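Local coordinates for gamma-glutamyltranspeptidase (Ggt) (Helicobacter pylori 26695, PDB 5BPK), which probably hydrolyses and transfers gamma-glutamyl groups of glutathione and related compounds, as a member of the N-terminal nucleophile hydrolases, at residues B[37-42]-B[51-56]; B[89-94]-B[98-103]; B[3-8]-B[13-18]. All coordinates share one frame; numbering follows the deposited sequence.

Overall arrangement
From the N terminus, contact 3 comes first: it closes the four-residue turn of the hairpin formed by strands 2-8 and 13-19. Contact 1 follows within the long connection to strand 77-81 and closes an eight-residue loop between 37-42 and 51-56. Contact 2 comes last, folding the exit of strand 84-89 back on helix 96-109. The three lie in series, and none nests in or crosses another. Contacts 1 and 2 approach the same bound inhibitor from different parts of the chain, with centres about 17 Å apart, and touch where Tyr54 meets Gly94. Contacts 2 and 3 pack together through His3 and Gly90, joining the hairpin to the strand-to-helix connection.

Contact 1: B[37-42]-B[51-56]; sequences LNNEMD and PNLYGL. With 4UD ((2S)-amino[(5S)-4,5-dihydro-1,2-oxazol-5-yl]acetic acid), chain O; EDO (1,2-ethanediol), chain Q.
Asp42 and Asn52 bring the two backbones closest, their CA atoms 6.4 Å apart, where a short 3-10 segment beginning at Glu40 meets an irregular loop. That loop makes a type I beta turn from Asn52 to Gly55, with Gly55 N bonded to Asn52 O, while Asn52 N donates to Leu56 O.

Two hydrogen bonds of opposite sense join the segments. Asn52 ND2 reaches Asp42 O at 3.1 Å; the oxygen lies in the plane of the amide, though the donor is tilted 29° from the plane of the carbonyl. In return, Leu53 N donates to the syn lone pair of Asp42 OD2 at 3.1 Å. With CG anti to the backbone N (chi1 -168°), the carboxylate of Asp42 is carried across to the start of the turn, where OD2 also touches Leu53 CG at 3.4 Å. Asp42 OD1 is bonded to Ser127 of the neighbouring subunit, so both carboxylate oxygens are held.

The other end of the Asn52 amide is fixed as well: OD1 accepts from Tyr54 N, an Asx turn, and from Leu56 N, which arrive from opposite faces of its plane. Asn52 is thus tied into its own turn by its oxygen and to Asp42 by its nitrogen. Leu53 CB covers one face of the Tyr54 ring.

Beside this junction lies the inhibitor. Glu40 OE2 receives a weak bond from its amino N7 at 2.8 Å and forms a salt bridge with Arg103 of the neighbouring subunit, while Tyr54 OH approaches ligand C5 at 3.6 Å and bonds to Asn21. The segment 51-56, with its tyrosine over the pocket, is consistent with the lid loop of gamma-glutamyltranspeptidases, which in relatives covers the substrate site.

Contact 2: B[89-94]-B[98-103]; sequences VGSPGG and ITTVLQ. With 4UD ((2S)-amino[(5S)-4,5-dihydro-1,2-oxazol-5-yl]acetic acid), chain O.
Ser91 OG, which touches Thr100 CG2 at 3.6 Å, lies in the plane of the Pro92 carbonyl and donates to a lone pair of Pro92 O at 2.7 Å. A water also donates to Pro92 O and is hydrogen-bonded to Thr100 OG1, bridging loop and helix. On the helix, the Gln103 amide keeps Thr99 O in its own plane, yet NE2 stands above the carbonyl plane of Thr99, on the face opposite that used by Gln103 N.

The remaining contact is apolar. Val101 sets CG2 against the bare backbone of Gly90, 3.8 Å from Gly90 CA, and its CG1 meets Val89 CG1 at 4.1 Å. CG1 of Val101 is anti to the backbone N (chi1 171°), which points the two methyls at different residues of the loop.

Beyond Ser91 the loop reaches the inhibitor, where Gly94 N makes a weak bond to ligand O2 at 3.4 Å. Gly93 and Gly94 are consistent with the oxyanion-hole glycines of this family. The loop joins strand 84-89 to helix 96-109 and packs along the first turns of that helix; Val101 also touches Thr77 of strand 77-81, and Leu289 of the neighbouring subunit packs on Val101.

Contact 3: B[3-8]-B[13-18]; sequences HYSVAD and AVSVTY
His3 to Ala7 pair with Thr17 to Ala13 in an antiparallel beta hairpin that follows the N-terminal threonine, as in N-terminal nucleophile hydrolases. The N-to-C directions of the two strand segments differ by 176°. The ladder is held at its two hydrogen-bonded pairs, Tyr4 with Val16 and Val6 with Val14, each by reciprocal N-H to O bonds; Val16 N to Tyr4 O, at 2.9 Å, is almost straight. Residues of both strands, Ser5 to Ala7 and Ala13 to Tyr18, pair antiparallel with the neighbouring subunit, so the sheet continues across the interface.

Aromatic and apolar packing occupies the face bearing Tyr4, Val6, Val14 and Val16. The Tyr4 ring lies over Val16: Val16 CB is 3.7 Å from the ring centroid in a CH-pi contact, over the face but offset toward the rim, with CG1 beyond the rim near CZ and OH and CG2 beyond it beside CE2. Tyr4 CG sits between the backbone N and the carbonyl carbon (chi1 61°), which swings the ring across the neighbouring strand. Its edge then points at the face of Tyr18 in an offset edge-to-face pair, centroids 5.8 Å apart and planes at 86°. Tyr18 OH is bonded to Gly69 O of the neighbouring subunit.

Polar contacts gather on the other face, with His3, Ser5, Ser15 and Thr17, which packs toward strands 84-89 and 166-171. His3 ND1 and Thr17 OG1 share a hydrogen bond of 2.7 Å, the two side chains crossing at about a right angle, while Val16 O stands over one face of the imidazole. Ser15 OG sits at the ring edge, 2.9 Å from His3 CE1. At the ring nitrogen remote from Thr17, His3 NE2 donates to Ser5 OG at 2.9 Å, close to the ring plane, and that hydroxyl is also bonded to Asn165 O.

Contact 1: B[37-42]-B[51-56]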
loop_
_atom_site.group_PDB
_atom_site.type_symbol
_atom_site.label_atom_id
_atom_site.label_comp_id
_atom_site.label_asym_id
_atom_site.label_seq_id
_atom_site.Cartn_x
_atom_site.Cartn_y
_atom_site.Cartn_z
ATOM N N LEU B 37 4.210 -8.116 -14.292
ATOM C CA LEU B 37 5.272 -7.254 -13.764
ATOM C C LEU B 37 4.710 -5.963 -13.169
ATOM O O LEU B 37 3.736 -5.386 -13.669
ATOM C CB LEU B 37 6.247 -6.884 -14.882
ATOM C CG LEU B 37 7.100 -8.045 -15.365
ATOM C CD1 LEU B 37 7.647 -7.713 -16.741
ATOM C CD2 LEU B 37 8.217 -8.376 -14.356
ATOM N N ASN B 38 5.353 -5.507 -12.106
ATOM C CA ASN B 38 5.082 -4.194 -11.540
ATOM C C ASN B 38 5.504 -3.074 -12.477
ATOM O O ASN B 38 6.344 -3.278 -13.358
ATOM C CB ASN B 38 5.807 -4.040 -10.203
ATOM C CG ASN B 38 7.316 -3.998 -10.361
ATOM O OD1 ASN B 38 7.890 -2.932 -10.605
ATOM N ND2 ASN B 38 7.968 -5.165 -10.254
ATOM N N ASN B 39 4.910 -1.894 -12.292
ATOM C CA ASN B 39 5.494 -0.661 -12.839
ATOM C C ASN B 39 5.940 0.264 -11.703
ATOM O O ASN B 39 5.693 1.480 -11.705
ATOM C CB ASN B 39 4.608 0.009 -13.916
ATOM C CG ASN B 39 3.227 0.438 -13.424
ATOM O OD1 ASN B 39 2.801 0.115 -12.323
ATOM N ND2 ASN B 39 2.510 1.159 -14.283
ATOM N N GLU B 40 6.628 -0.335 -10.731
ATOM C CA GLU B 40 7.074 0.404 -9.555
ATOM C C GLU B 40 8.159 1.437 -9.868
ATOM O O GLU B 40 8.412 2.328 -9.053
ATOM C CB GLU B 40 7.568 -0.543 -8.451
ATOM C CG GLU B 40 7.047 -0.217 -7.061
ATOM C CD GLU B 40 5.572 -0.573 -6.909
ATOM O OE1 GLU B 40 5.207 -1.769 -7.099
ATOM O OE2 GLU B 40 4.783 0.340 -6.607
ATOM N N MET B 41 8.805 1.343 -11.028
ATOM C CA MET B 41 9.816 2.361 -11.372
ATOM C C MET B 41 9.235 3.767 -11.470
ATOM O O MET B 41 9.958 4.731 -11.263
ATOM C CB MET B 41 10.579 2.002 -12.652
ATOM C CG MET B 41 11.378 0.699 -12.545
ATOM S SD MET B 41 12.755 0.736 -11.358
ATOM C CE MET B 41 13.961 1.719 -12.267
ATOM N N ASP B 42 7.939 3.892 -11.761
ATOM C CA ASP B 42 7.271 5.211 -11.782
ATOM C C ASP B 42 7.145 5.876 -10.394
ATOM O O ASP B 42 6.745 7.035 -10.290
ATOM C CB ASP B 42 5.878 5.119 -12.426
ATOM C CG ASP B 42 5.282 6.491 -12.725
ATOM O OD1 ASP B 42 5.837 7.195 -13.603
ATOM O OD2 ASP B 42 4.277 6.872 -12.071
ATOM N N PRO B 51 5.659 15.214 -12.342
ATOM C CA PRO B 51 4.638 14.528 -11.546
ATOM C C PRO B 51 4.413 13.110 -12.043
ATOM O O PRO B 51 4.321 12.889 -13.249
ATOM C CB PRO B 51 3.381 15.377 -11.781
ATOM C CG PRO B 51 3.581 15.965 -13.137
ATOM C CD PRO B 51 5.059 16.193 -13.275
ATOM N N ASN B 52 4.293 12.158 -11.117
ATOM C CA ASN B 52 4.056 10.757 -11.479
ATOM C C ASN B 52 2.561 10.437 -11.525
ATOM O O ASN B 52 1.732 11.350 -11.538
ATOM C CB ASN B 52 4.859 9.808 -10.561
ATOM C CG ASN B 52 4.218 9.574 -9.182
ATOM O OD1 ASN B 52 3.293 10.274 -8.758
ATOM N ND2 ASN B 52 4.737 8.572 -8.476
ATOM N N LEU B 53 2.225 9.148 -11.563
ATOM C CA LEU B 53 0.829 8.694 -11.666
ATOM C C LEU B 53 -0.084 9.288 -10.584
ATOM O O LEU B 53 -1.289 9.412 -10.799
ATOM C CB LEU B 53 0.759 7.162 -11.618
ATOM C CG LEU B 53 1.059 6.390 -12.910
ATOM C CD1 LEU B 53 1.127 4.885 -12.622
ATOM C CD2 LEU B 53 0.023 6.675 -13.993
ATOM N N TYR B 54 0.483 9.637 -9.429
ATOM C CA TYR B 54 -0.308 10.192 -8.316
ATOM C C TYR B 54 -0.092 11.697 -8.115
ATOM O O TYR B 54 -0.542 12.266 -7.118
ATOM C CB TYR B 54 -0.034 9.404 -7.022
ATOM C CG TYR B 54 -0.106 7.917 -7.261
ATOM C CD1 TYR B 54 -1.330 7.300 -7.456
ATOM C CD2 TYR B 54 1.047 7.141 -7.359
ATOM C CE1 TYR B 54 -1.420 5.946 -7.705
ATOM C CE2 TYR B 54 0.965 5.779 -7.611
ATOM C CZ TYR B 54 -0.276 5.188 -7.784
ATOM O OH TYR B 54 -0.376 3.837 -8.052
ATOM N N GLY B 55 0.572 12.338 -9.074
ATOM C CA GLY B 55 0.875 13.768 -8.976
ATOM C C GLY B 55 1.947 14.106 -7.953
ATOM O O GLY B 55 2.065 15.252 -7.512
ATOM N N LEU B 56 2.721 13.106 -7.550
ATOM C CA LEU B 56 3.816 13.313 -6.615
ATOM C C LEU B 56 5.072 13.715 -7.391
ATOM O O LEU B 56 5.301 13.264 -8.524
ATOM C CB LEU B 56 4.048 12.049 -5.783
ATOM C CG LEU B 56 2.880 11.640 -4.883
ATOM C CD1 LEU B 56 3.072 10.206 -4.400
ATOM C CD2 LEU B 56 2.701 12.603 -3.708
HETATM C C3 4UD O . -1.015 1.365 -4.321
HETATM C C4 4UD O . 1.108 2.013 -4.245
HETATM C C5 4UD O . 0.095 1.581 -5.290
HETATM C C6 4UD O . 2.204 2.968 -4.739
HETATM C C8 4UD O . 3.141 3.185 -3.572
HETATM O O9 4UD O . 4.008 2.386 -3.312
HETATM O O10 4UD O . 3.018 4.283 -2.791
HETATM N N7 4UD O . 2.967 2.358 -5.836
HETATM O O2 4UD O . 0.359 2.699 -3.245
HETATM N N1 4UD O . -0.788 2.015 -3.228
HETATM C C1 EDO Q . 7.040 10.822 -6.767
HETATM O O1 EDO Q . 7.609 10.285 -5.561
HETATM C C2 EDO Q . 7.919 10.558 -7.982
HETATM O O2 EDO Q . 7.965 11.713 -8.844
#

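Contact 2: B[89-94]-B[98-103]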
loop_
_atom_site.group_PDB
_atom_site.type_symbol
_atom_site.label_atom_id
_atom_site.label_comp_id
_atom_site.label_asym_id
_atom_site.label_seq_id
_atom_site.Cartn_x
_atom_site.Cartn_y
_atom_site.Cartn_z
ATOM N N VAL B 89 -4.400 -1.399 10.485
ATOM C CA VAL B 89 -4.993 -0.583 9.440
ATOM C C VAL B 89 -4.015 -0.295 8.299
ATOM O O VAL B 89 -2.806 -0.268 8.484
ATOM C CB VAL B 89 -5.558 0.719 10.051
ATOM C CG1 VAL B 89 -4.451 1.544 10.654
ATOM C CG2 VAL B 89 -6.381 1.508 9.041
ATOM N N GLY B 90 -4.570 -0.097 7.114
ATOM C CA GLY B 90 -3.805 0.267 5.932
ATOM C C GLY B 90 -4.742 0.396 4.749
ATOM O O GLY B 90 -5.941 0.106 4.866
ATOM N N SER B 91 -4.197 0.849 3.621
ATOM C CA SER B 91 -4.977 1.090 2.418
ATOM C C SER B 91 -4.094 1.230 1.199
ATOM O O SER B 91 -2.927 1.619 1.325
ATOM C CB SER B 91 -5.759 2.405 2.565
ATOM O OG SER B 91 -6.600 2.659 1.452
ATOM N N PRO B 92 -4.646 0.925 0.016
ATOM C CA PRO B 92 -4.081 1.384 -1.232
ATOM C C PRO B 92 -4.480 2.821 -1.537
ATOM O O PRO B 92 -5.222 3.433 -0.770
ATOM C CB PRO B 92 -4.704 0.426 -2.244
ATOM C CG PRO B 92 -6.024 0.112 -1.695
ATOM C CD PRO B 92 -5.804 0.039 -0.215
ATOM N N GLY B 93 -3.988 3.357 -2.647
ATOM C CA GLY B 93 -4.363 4.700 -3.080
ATOM C C GLY B 93 -3.227 5.632 -3.454
ATOM O O GLY B 93 -3.457 6.811 -3.638
ATOM N N GLY B 94 -2.008 5.108 -3.571
ATOM C CA GLY B 94 -0.834 5.928 -3.872
ATOM C C GLY B 94 -0.698 7.085 -2.899
ATOM O O GLY B 94 -0.650 6.887 -1.701
ATOM N N ILE B 98 -1.718 7.948 2.768
ATOM C CA ILE B 98 -1.320 8.552 4.031
ATOM C C ILE B 98 -2.524 9.213 4.672
ATOM O O ILE B 98 -2.792 9.036 5.874
ATOM C CB ILE B 98 -0.201 9.589 3.839
ATOM C CG1 ILE B 98 1.038 8.913 3.248
ATOM C CG2 ILE B 98 0.121 10.273 5.158
ATOM C CD1 ILE B 98 2.055 9.874 2.724
ATOM N N THR B 99 -3.282 9.947 3.862
ATOM C CA THR B 99 -4.415 10.688 4.399
ATOM C C THR B 99 -5.604 9.760 4.728
ATOM O O THR B 99 -6.303 9.965 5.727
ATOM C CB THR B 99 -4.821 11.831 3.444
ATOM O OG1 THR B 99 -5.181 11.299 2.164
ATOM C CG2 THR B 99 -3.664 12.849 3.289
ATOM N N THR B 100 -5.804 8.713 3.924
ATOM C CA THR B 100 -6.847 7.730 4.211
ATOM C C THR B 100 -6.600 7.054 5.564
ATOM O O THR B 100 -7.501 6.992 6.407
ATOM C CB THR B 100 -6.932 6.666 3.094
ATOM O OG1 THR B 100 -7.592 7.238 1.952
ATOM C CG2 THR B 100 -7.699 5.432 3.544
ATOM N N VAL B 101 -5.368 6.594 5.782
ATOM C CA VAL B 101 -5.058 5.869 7.017
ATOM C C VAL B 101 -5.175 6.802 8.247
ATOM O O VAL B 101 -5.729 6.419 9.274
ATOM C CB VAL B 101 -3.672 5.171 6.930
ATOM C CG1 VAL B 101 -3.257 4.608 8.278
ATOM C CG2 VAL B 101 -3.703 4.048 5.867
ATOM N N LEU B 102 -4.661 8.028 8.114
ATOM C CA LEU B 102 -4.784 9.065 9.148
ATOM C C LEU B 102 -6.234 9.252 9.593
ATOM O O LEU B 102 -6.533 9.325 10.782
ATOM C CB LEU B 102 -4.226 10.397 8.588
ATOM C CG LEU B 102 -4.311 11.759 9.283
ATOM C CD1 LEU B 102 -5.686 12.358 9.266
ATOM C CD2 LEU B 102 -3.769 11.653 10.684
ATOM N N GLN B 103 -7.134 9.329 8.621
ATOM C CA GLN B 103 -8.527 9.616 8.899
ATOM C C GLN B 103 -9.196 8.468 9.650
ATOM O O GLN B 103 -9.936 8.703 10.609
ATOM C CB GLN B 103 -9.266 10.002 7.604
ATOM C CG GLN B 103 -8.903 11.414 7.158
ATOM C CD GLN B 103 -9.395 11.776 5.778
ATOM O OE1 GLN B 103 -10.494 12.345 5.627
ATOM N NE2 GLN B 103 -8.599 11.444 4.749
HETATM C C3 4UD O . -1.015 1.365 -4.321
HETATM C C4 4UD O . 1.108 2.013 -4.245
HETATM C C5 4UD O . 0.095 1.581 -5.290
HETATM C C6 4UD O . 2.204 2.968 -4.739
HETATM C C8 4UD O . 3.141 3.185 -3.572
HETATM O O9 4UD O . 4.008 2.386 -3.312
HETATM O O10 4UD O . 3.018 4.283 -2.791
HETATM N N7 4UD O . 2.967 2.358 -5.836
HETATM O O2 4UD O . 0.359 2.699 -3.245
HETATM N N1 4UD O . -0.788 2.015 -3.228
HETATM O O HOH W 1 -6.480 6.193 -0.490
#

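Contact 3: B[3-8]-B[13-18]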
loop_
_atom_site.group_PDB
_atom_site.type_symbol
_atom_site.label_atom_id
_atom_site.label_comp_id
_atom_site.label_asym_id
_atom_site.label_seq_id
_atom_site.Cartn_x
_atom_site.Cartn_y
_atom_site.Cartn_z
ATOM N N HIS B 3 -4.371 -3.749 0.541
ATOM C CA HIS B 3 -3.961 -3.868 1.931
ATOM C C HIS B 3 -4.713 -5.006 2.612
ATOM O O HIS B 3 -5.919 -5.162 2.417
ATOM C CB HIS B 3 -4.225 -2.580 2.728
ATOM C CG HIS B 3 -3.764 -2.696 4.138
ATOM N ND1 HIS B 3 -2.437 -2.579 4.473
ATOM C CD2 HIS B 3 -4.409 -3.070 5.269
ATOM C CE1 HIS B 3 -2.288 -2.847 5.757
ATOM N NE2 HIS B 3 -3.473 -3.138 6.264
ATOM N N TYR B 4 -4.013 -5.776 3.439
ATOM C CA TYR B 4 -4.687 -6.726 4.314
ATOM C C TYR B 4 -4.147 -6.700 5.745
ATOM O O TYR B 4 -3.008 -6.339 5.976
ATOM C CB TYR B 4 -4.674 -8.115 3.689
ATOM C CG TYR B 4 -3.335 -8.772 3.417
ATOM C CD1 TYR B 4 -2.690 -8.634 2.177
ATOM C CD2 TYR B 4 -2.752 -9.601 4.365
ATOM C CE1 TYR B 4 -1.474 -9.278 1.920
ATOM C CE2 TYR B 4 -1.534 -10.250 4.119
ATOM C CZ TYR B 4 -0.913 -10.107 2.895
ATOM O OH TYR B 4 0.274 -10.773 2.672
ATOM N N SER B 5 -5.015 -7.068 6.686
ATOM C CA SER B 5 -4.789 -6.913 8.102
ATOM C C SER B 5 -5.136 -8.220 8.802
ATOM O O SER B 5 -6.194 -8.811 8.529
ATOM C CB SER B 5 -5.666 -5.785 8.656
ATOM O OG SER B 5 -5.283 -4.506 8.140
ATOM N N VAL B 6 -4.274 -8.638 9.729
ATOM C CA VAL B 6 -4.470 -9.880 10.462
ATOM C C VAL B 6 -4.149 -9.667 11.940
ATOM O O VAL B 6 -3.156 -9.034 12.277
ATOM C CB VAL B 6 -3.568 -11.040 9.934
ATOM C CG1 VAL B 6 -3.984 -12.365 10.564
ATOM C CG2 VAL B 6 -3.597 -11.132 8.389
ATOM N N ALA B 7 -4.979 -10.226 12.810
ATOM C CA ALA B 7 -4.690 -10.246 14.246
ATOM C C ALA B 7 -5.134 -11.584 14.812
ATOM O O ALA B 7 -6.254 -12.030 14.515
ATOM C CB ALA B 7 -5.382 -9.094 14.956
ATOM N N ASP B 8 -4.252 -12.226 15.587
ATOM C CA ASP B 8 -4.519 -13.555 16.140
ATOM C C ASP B 8 -4.834 -13.515 17.644
ATOM O O ASP B 8 -4.831 -12.453 18.262
ATOM C CB ASP B 8 -3.400 -14.556 15.789
ATOM C CG ASP B 8 -2.073 -14.264 16.466
ATOM O OD1 ASP B 8 -2.036 -13.663 17.563
ATOM O OD2 ASP B 8 -1.045 -14.675 15.887
ATOM N N ALA B 13 -0.013 -9.232 15.413
ATOM C CA ALA B 13 -0.747 -8.540 14.362
ATOM C C ALA B 13 0.193 -8.229 13.209
ATOM O O ALA B 13 1.373 -7.918 13.423
ATOM C CB ALA B 13 -1.383 -7.262 14.886
ATOM N N VAL B 14 -0.344 -8.328 11.993
ATOM C CA VAL B 14 0.418 -8.167 10.767
ATOM C C VAL B 14 -0.419 -7.291 9.836
ATOM O O VAL B 14 -1.582 -7.598 9.551
ATOM C CB VAL B 14 0.688 -9.531 10.091
ATOM C CG1 VAL B 14 1.517 -9.353 8.837
ATOM C CG2 VAL B 14 1.389 -10.491 11.059
ATOM N N SER B 15 0.185 -6.206 9.370
ATOM C CA SER B 15 -0.464 -5.251 8.493
ATOM C C SER B 15 0.378 -5.185 7.221
ATOM O O SER B 15 1.549 -4.805 7.274
ATOM C CB SER B 15 -0.536 -3.903 9.195
ATOM O OG SER B 15 -1.404 -3.023 8.524
ATOM N N VAL B 16 -0.197 -5.635 6.101
ATOM C CA VAL B 16 0.548 -5.793 4.854
ATOM C C VAL B 16 -0.081 -4.958 3.742
ATOM O O VAL B 16 -1.268 -5.127 3.438
ATOM C CB VAL B 16 0.569 -7.252 4.373
ATOM C CG1 VAL B 16 1.392 -7.361 3.071
ATOM C CG2 VAL B 16 1.099 -8.196 5.469
ATOM N N THR B 17 0.696 -4.044 3.168
ATOM C CA THR B 17 0.306 -3.380 1.929
ATOM C C THR B 17 1.284 -3.809 0.854
ATOM O O THR B 17 2.525 -3.709 1.016
ATOM C CB THR B 17 0.288 -1.838 2.029
ATOM O OG1 THR B 17 -0.271 -1.416 3.278
ATOM C CG2 THR B 17 -0.537 -1.233 0.876
ATOM N N TYR B 18 0.753 -4.316 -0.249
ATOM C CA TYR B 18 1.629 -4.730 -1.344
ATOM C C TYR B 18 0.955 -4.521 -2.692
ATOM O O TYR B 18 -0.249 -4.202 -2.761
ATOM C CB TYR B 18 2.175 -6.153 -1.105
ATOM C CG TYR B 18 1.321 -7.341 -1.549
ATOM C CD1 TYR B 18 -0.072 -7.316 -1.492
ATOM C CD2 TYR B 18 1.927 -8.514 -1.976
ATOM C CE1 TYR B 18 -0.832 -8.409 -1.906
ATOM C CE2 TYR B 18 1.172 -9.615 -2.394
ATOM C CZ TYR B 18 -0.202 -9.552 -2.360
ATOM O OH TYR B 18 -0.960 -10.623 -2.778
#